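Local atomic coordinates of hypothetical protein BP2299 (PDB entry 2FQP), a protein that is of unknown function but folds as a small zinc-binding cupin, a double-stranded beta-helix that pairs with a second copy of itself. Residues T10-I13 against K19-E22; L50-E53 against S58-S61. All blocks are in the same frame, centred on the assembly; numbering follows the deposited sequence.

Contact 1 of 2, residues T10-I13 against K19-E22; sequences TVQI and KVTE
A classic beta bulge interrupts the antiparallel hairpin of strands 8-14 and 18-25, where Gln-12 and Ile-13 both face Val-20. The carbonyl oxygen of Val-20 takes the amide of Gln-12 at 2.8 Å (N to O) and, weakly, that of Ile-13 at 3.4 Å (N to O). Val-20 N answers Ile-13 O in a nearly straight bond, N-H...O 171°. Before the bulge the ladder is regular, with Thr-10 and Glu-22 exchanging two backbone bonds.

Thr-10, Ile-13, Val-20 and Glu-22 share one face. The side chains of Ile-13 and Val-20 lie alongside each other, Ile-13 CD1 touching Val-20 CG2 at 3.9 Å. Gln-12 reaches along 19-22 toward Glu-22, its chain extended beyond CG (chi2 -176°), bringing NE2 to 3.8 Å from Glu-22 CB, the amide plane turned 53° from the carboxylate. One water links Thr-10 OG1 and Glu-22 OE1, 2.7 Å from each; a second accepts from Gln-12 NE2 and donates weakly to Glu-22 OE1. Val-11 and Thr-21 occupy the other face, where Val-11 CG2 meets Lys-19 CE at 3.9 Å.

Gln-12 OE1 and NE2 bond to Ser-68 OG and Gly-66 O of the second subunit, respectively. Within the hairpin, then, Glu-22 OE1 is linked to Thr-10 and Gln-12 through water, while the side-chain amide of Gln-12, besides its water, bonds twice to the second subunit.

Contact 2 of 2, residues L50-E53 against S58-S61; sequences LLLE and SVTS
Four backbone hydrogen bonds hold 50-53 and 58-61 in unbroken antiparallel register, with segment axes 4.7 Å apart at their closest and strand directions 152° apart: two join Leu-50 and Ser-61, the amide of Ser-61 meeting Leu-50 O almost straight at 176° (N-H...O), and two join Leu-52 and Val-59, where Leu-52 N lies 2.9 Å from Val-59 O and Val-59 N a longer 3.1 Å from Leu-52 O.

On the face of these two pairs, Leu-52 CB rests 4.0 Å from Val-59 CG2. That methyl sits between the backbone N and the carbonyl carbon of its own residue (CG1 chi1 -62°), which directs it across to Leu-52. The CD1 branch of Leu-52 runs along 58-61 toward its C-terminal end and meets Ser-61 CB at 3.8 Å.

This is the hairpin of strands 48-54 and 57-63, at one margin of the smaller sheet of the cupin double-stranded beta-helix. Strand 76-80 pairs with 48-54 along its other edge, and Leu-50 and Leu-52 both pack on Val-79.

Leu-51 and Glu-53 share the reverse face with Ser-58 and Thr-60. Leu-51 carries its CD1 methyl over the gap between the strands, to 3.4 Å from Val-59 O. Glu-53 lays its aliphatic part against Ser-58, CG to OG 3.5 Å, while its OE1 accepts a hydrogen bond from Asn-78 ND2 on strand 76-80.

Contacts 1 and 2 illustrate how one element, the antiparallel hairpin, serves two sheets of a cupin. They follow one another in the chain and lie on opposite sides of its centre, their centres 23 Å apart and their nearest atoms about 11 Å. Strand 87-94 touches both: it pairs with 18-25 beside contact 1 and meets Leu-50 of contact 2 through Phe-87 and Phe-89. The zinc ion, bound by His-34, His-36 and His-77, is about 7 Å from the side chain of Leu-52 and about 10 Å from that of Thr-21. Only contact 1 meets the second subunit.

Contact 1 of 2, residues T10-I13 against K19-E22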
loop_
_atom_site.group_PDB
_atom_site.type_symbol
_atom_site.label_atom_id
_atom_site.label_comp_id
_atom_site.label_asym_id
_atom_site.label_seq_id
_atom_site.Cartn_x
_atom_site.Cartn_y
_atom_site.Cartn_z
ATOM N N THR A 10 -4.082 -2.212 -12.832
ATOM C CA THR A 10 -4.766 -0.932 -12.934
ATOM C C THR A 10 -3.898 0.159 -12.326
ATOM O O THR A 10 -3.586 0.104 -11.137
ATOM C CB THR A 10 -6.096 -0.975 -12.222
ATOM O OG1 THR A 10 -6.886 -2.014 -12.819
ATOM C CG2 THR A 10 -6.809 0.364 -12.327
ATOM N N VAL A 11 -3.479 1.135 -13.137
ATOM C CA VAL A 11 -2.652 2.242 -12.613
ATOM C C VAL A 11 -3.512 3.226 -11.838
ATOM O O VAL A 11 -4.439 3.835 -12.396
ATOM C CB VAL A 11 -1.847 2.935 -13.752
ATOM C CG1 VAL A 11 -1.017 4.084 -13.216
ATOM C CG2 VAL A 11 -0.980 1.894 -14.440
ATOM N N GLN A 12 -3.240 3.362 -10.540
ATOM C CA GLN A 12 -3.977 4.291 -9.663
ATOM C C GLN A 12 -3.415 5.714 -9.583
ATOM O O GLN A 12 -4.188 6.672 -9.446
ATOM C CB GLN A 12 -4.116 3.669 -8.264
ATOM C CG GLN A 12 -4.982 2.416 -8.248
ATOM C CD GLN A 12 -5.183 1.868 -6.841
ATOM O OE1 GLN A 12 -4.522 2.319 -5.933
ATOM N NE2 GLN A 12 -6.153 0.959 -6.653
ATOM N N ILE A 13 -2.087 5.826 -9.656
ATOM C CA ILE A 13 -1.301 7.067 -9.556
ATOM C C ILE A 13 -0.111 6.900 -10.488
ATOM O O ILE A 13 0.516 5.836 -10.549
ATOM C CB ILE A 13 -0.759 7.289 -8.126
ATOM C CG1 ILE A 13 -1.889 7.166 -7.089
ATOM C CG2 ILE A 13 -0.057 8.669 -8.004
ATOM C CD1 ILE A 13 -1.469 7.291 -5.675
ATOM N N LYS A 19 4.716 5.573 -9.466
ATOM C CA LYS A 19 3.691 4.909 -10.226
ATOM C C LYS A 19 3.109 3.834 -9.320
ATOM O O LYS A 19 3.829 2.962 -8.861
ATOM C CB LYS A 19 4.268 4.249 -11.478
ATOM C CG LYS A 19 3.191 3.663 -12.420
ATOM C CD LYS A 19 3.862 2.907 -13.555
ATOM C CE LYS A 19 2.898 2.275 -14.541
ATOM N NZ LYS A 19 3.683 1.609 -15.643
ATOM N N VAL A 20 1.808 3.893 -9.092
ATOM C CA VAL A 20 1.142 2.974 -8.182
ATOM C C VAL A 20 0.169 2.158 -8.998
ATOM O O VAL A 20 -0.726 2.703 -9.604
ATOM C CB VAL A 20 0.396 3.732 -7.060
ATOM C CG1 VAL A 20 -0.309 2.786 -6.129
ATOM C CG2 VAL A 20 1.341 4.613 -6.302
ATOM N N THR A 21 0.342 0.842 -8.972
ATOM C CA THR A 21 -0.420 -0.071 -9.780
ATOM C C THR A 21 -1.062 -1.117 -8.860
ATOM O O THR A 21 -0.372 -1.703 -8.055
ATOM C CB THR A 21 0.477 -0.750 -10.830
ATOM O OG1 THR A 21 1.086 0.252 -11.684
ATOM C CG2 THR A 21 -0.339 -1.722 -11.701
ATOM N N GLU A 22 -2.377 -1.312 -8.978
ATOM C CA GLU A 22 -3.057 -2.427 -8.331
ATOM C C GLU A 22 -2.901 -3.605 -9.276
ATOM O O GLU A 22 -3.237 -3.496 -10.472
ATOM C CB GLU A 22 -4.545 -2.143 -8.147
ATOM C CG GLU A 22 -5.370 -3.335 -7.722
ATOM C CD GLU A 22 -6.834 -3.105 -7.903
ATOM O OE1 GLU A 22 -7.252 -2.981 -9.090
ATOM O OE2 GLU A 22 -7.547 -2.977 -6.872
HETATM O O HOH W 1 -6.370 -4.180 -11.308
HETATM O O HOH W 2 -7.720 0.051 -8.891
#

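Contact 2 of 2, residues L50-E53 against S58-S61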
loop_
_atom_site.group_PDB
_atom_site.type_symbol
_atom_site.label_atom_id
_atom_site.label_comp_id
_atom_site.label_asym_id
_atom_site.label_seq_id
_atom_site.Cartn_x
_atom_site.Cartn_y
_atom_site.Cartn_z
ATOM N N LEU A 50 2.190 -16.342 -2.404
ATOM C CA LEU A 50 2.513 -16.115 -3.791
ATOM C C LEU A 50 3.648 -17.049 -4.126
ATOM O O LEU A 50 4.445 -17.392 -3.245
ATOM C CB LEU A 50 2.948 -14.671 -4.051
ATOM C CG LEU A 50 1.829 -13.618 -4.095
ATOM C CD1 LEU A 50 2.451 -12.332 -4.497
ATOM C CD2 LEU A 50 0.678 -13.973 -4.990
ATOM N N LEU A 51 3.702 -17.472 -5.389
ATOM C CA LEU A 51 4.753 -18.352 -5.841
ATOM C C LEU A 51 5.648 -17.486 -6.702
ATOM O O LEU A 51 5.178 -16.897 -7.685
ATOM C CB LEU A 51 4.159 -19.523 -6.623
ATOM C CG LEU A 51 5.145 -20.512 -7.245
ATOM C CD1 LEU A 51 6.059 -21.080 -6.197
ATOM C CD2 LEU A 51 4.385 -21.635 -7.932
ATOM N N LEU A 52 6.906 -17.360 -6.309
ATOM C CA LEU A 52 7.848 -16.486 -7.022
ATOM C C LEU A 52 8.854 -17.320 -7.786
ATOM O O LEU A 52 9.581 -18.132 -7.199
ATOM C CB LEU A 52 8.567 -15.552 -6.064
ATOM C CG LEU A 52 7.697 -14.752 -5.103
ATOM C CD1 LEU A 52 8.559 -14.127 -3.996
ATOM C CD2 LEU A 52 6.929 -13.715 -5.883
ATOM N N GLU A 53 8.873 -17.139 -9.106
ATOM C CA GLU A 53 9.821 -17.859 -9.999
ATOM C C GLU A 53 10.930 -16.919 -10.391
ATOM O O GLU A 53 10.681 -15.866 -10.940
ATOM C CB GLU A 53 9.118 -18.320 -11.256
ATOM C CG GLU A 53 8.017 -19.321 -10.953
ATOM C CD GLU A 53 7.384 -19.948 -12.192
ATOM O OE1 GLU A 53 7.178 -19.256 -13.226
ATOM O OE2 GLU A 53 7.044 -21.142 -12.103
ATOM N N SER A 58 12.056 -21.603 -7.514
ATOM C CA SER A 58 10.695 -21.221 -7.194
ATOM C C SER A 58 10.495 -21.363 -5.703
ATOM O O SER A 58 10.831 -22.415 -5.129
ATOM C CB SER A 58 9.719 -22.171 -7.894
ATOM O OG SER A 58 9.689 -21.875 -9.260
ATOM N N VAL A 59 9.918 -20.333 -5.084
ATOM C CA VAL A 59 9.639 -20.339 -3.646
ATOM C C VAL A 59 8.250 -19.844 -3.364
ATOM O O VAL A 59 7.745 -18.982 -4.065
ATOM C CB VAL A 59 10.591 -19.400 -2.896
ATOM C CG1 VAL A 59 12.004 -19.866 -3.068
ATOM C CG2 VAL A 59 10.467 -17.942 -3.426
ATOM N N THR A 60 7.656 -20.393 -2.313
ATOM C CA THR A 60 6.407 -19.894 -1.774
ATOM C C THR A 60 6.711 -18.802 -0.781
ATOM O O THR A 60 7.511 -19.005 0.150
ATOM C CB THR A 60 5.656 -21.017 -1.071
ATOM O OG1 THR A 60 5.377 -22.063 -2.014
ATOM C CG2 THR A 60 4.355 -20.486 -0.490
ATOM N N SER A 61 6.109 -17.622 -0.982
ATOM C CA SER A 61 6.264 -16.510 -0.042
ATOM C C SER A 61 4.900 -16.166 0.575
ATOM O O SER A 61 3.918 -16.096 -0.131
ATOM C CB SER A 61 6.861 -15.296 -0.749
ATOM O OG SER A 61 6.922 -14.197 0.125
#